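Local coordinates for protein SAHS4 (Ramazzottius varieornatus, PDB 5Z4G) that probably acts as a secreted, heat-soluble molecular shield during desiccation, and binds zinc ions, at residues E39-V42 / N46-P49. Residues are numbered along the deposited sequence; the frame is centred on the assembly and turned at random.
Sequences EAFV and NIPP
Val42 and Ile47 meet at a Schellman motif that ends helix 38-44, the first of two short helices inserted between strands 26-30 and 62-66. A helix-turn-helix in this place is consistent with the fatty-acid-binding-protein fold, where it forms the lid of the barrel, and the contact illustrates how such a pair of helices turns its corner. Asn46, the first residue to leave helical geometry, has the positive phi (53°) that reverses the chain direction. The next amide then points back into the last turn: Ile47 N donates to Val42 O at 3.0 Å, fairly straight at 157°. This is the six-to-one bond of the motif.

The same reversal brings together the two residues between which a Schellman motif often makes its hydrophobic contact. The Ile47 side chain is directed at the helix and crosses that of Val42 at about a right angle, with Val42 CG2 lying 4.2 Å from Ile47 CB. The longer branch of the isoleucine reaches further: with CG1 anti to the carbonyl carbon (chi1 -55°), it runs back along the last turn of the helix, where Ile47 CG1 is 3.9 Å from Val42 CA. Beyond, it meets the ring of Phe41, which it approaches obliquely. Phe41 is buried and stacks edge-to-face with Phe145 of strand 140-147, tying the helix end to the barrel. Further along the chain, Ile47 O accepts a hydrogen bond from Gln52 NE2, and Pro48 takes the N-cap position of helix 49-52. A zinc ion, bound by His85 and His101, lies about 12 Å from the Ile47 side chain. At the Phe41 ring, one atom serves both ends of the branch: CE2 is 3.8 Å from Ile47 CG1 and 3.8 Å from Ile47 CD1.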
loop_
_atom_site.group_PDB
_atom_site.type_symbol
_atom_site.label_atom_id
_atom_site.label_comp_id
_atom_site.label_asym_id
_atom_site.label_seq_id
_atom_site.Cartn_x
_atom_site.Cartn_y
_atom_site.Cartn_z
ATOM N N GLU A 39 -12.584 -6.350 9.888
ATOM C CA GLU A 39 -13.954 -6.833 9.692
ATOM C C GLU A 39 -14.861 -5.720 9.168
ATOM O O GLU A 39 -15.549 -5.910 8.164
ATOM C CB GLU A 39 -14.542 -7.464 10.964
ATOM C CG GLU A 39 -15.745 -8.363 10.685
ATOM C CD GLU A 39 -16.592 -8.680 11.911
ATOM O OE1 GLU A 39 -16.992 -9.851 12.054
ATOM O OE2 GLU A 39 -16.877 -7.773 12.722
ATOM N N ALA A 40 -14.824 -4.566 9.835
ATOM C CA ALA A 40 -15.609 -3.393 9.435
ATOM C C ALA A 40 -15.218 -2.858 8.050
ATOM O O ALA A 40 -16.097 -2.469 7.274
ATOM C CB ALA A 40 -15.507 -2.290 10.485
ATOM N N PHE A 41 -13.912 -2.853 7.750
ATOM C CA PHE A 41 -13.400 -2.398 6.449
ATOM C C PHE A 41 -13.836 -3.302 5.303
ATOM O O PHE A 41 -14.260 -2.810 4.262
ATOM C CB PHE A 41 -11.870 -2.228 6.454
ATOM C CG PHE A 41 -11.313 -1.692 5.153
ATOM C CD1 PHE A 41 -11.282 -0.318 4.907
ATOM C CD2 PHE A 41 -10.832 -2.559 4.164
ATOM C CE1 PHE A 41 -10.782 0.185 3.705
ATOM C CE2 PHE A 41 -10.331 -2.065 2.962
ATOM C CZ PHE A 41 -10.307 -0.690 2.729
ATOM N N VAL A 42 -13.712 -4.617 5.501
ATOM C CA VAL A 42 -14.162 -5.609 4.524
ATOM C C VAL A 42 -15.629 -5.366 4.128
ATOM O O VAL A 42 -15.960 -5.351 2.938
ATOM C CB VAL A 42 -13.903 -7.052 5.043
ATOM C CG1 VAL A 42 -14.757 -8.087 4.326
ATOM C CG2 VAL A 42 -12.431 -7.405 4.899
ATOM N N ASN A 46 -16.514 -3.251 0.711
ATOM C CA ASN A 46 -16.982 -4.344 -0.140
ATOM C C ASN A 46 -15.819 -5.139 -0.726
ATOM O O ASN A 46 -15.718 -5.324 -1.942
ATOM C CB ASN A 46 -17.946 -3.830 -1.224
ATOM C CG ASN A 46 -19.117 -3.059 -0.646
ATOM O OD1 ASN A 46 -19.293 -1.872 -0.927
ATOM N ND2 ASN A 46 -19.919 -3.726 0.180
ATOM N N ILE A 47 -14.928 -5.576 0.164
ATOM C CA ILE A 47 -13.772 -6.382 -0.219
ATOM C C ILE A 47 -14.257 -7.803 -0.523
ATOM O O ILE A 47 -14.777 -8.476 0.373
ATOM C CB ILE A 47 -12.660 -6.355 0.868
ATOM C CG1 ILE A 47 -12.233 -4.904 1.216
ATOM C CG2 ILE A 47 -11.471 -7.236 0.481
ATOM C CD1 ILE A 47 -11.792 -4.022 0.056
ATOM N N PRO A 48 -14.107 -8.251 -1.792
ATOM C CA PRO A 48 -14.584 -9.584 -2.193
ATOM C C PRO A 48 -13.785 -10.702 -1.510
ATOM O O PRO A 48 -12.620 -10.479 -1.161
ATOM C CB PRO A 48 -14.353 -9.598 -3.708
ATOM C CG PRO A 48 -13.237 -8.638 -3.930
ATOM C CD PRO A 48 -13.434 -7.556 -2.909
ATOM N N PRO A 49 -14.399 -11.890 -1.305
ATOM C CA PRO A 49 -13.687 -13.030 -0.699
ATOM C C PRO A 49 -12.330 -13.358 -1.331
ATOM O O PRO A 49 -11.410 -13.727 -0.604
ATOM C CB PRO A 49 -14.663 -14.193 -0.890
ATOM C CG PRO A 49 -15.998 -13.540 -0.842
ATOM C CD PRO A 49 -15.828 -12.209 -1.519
#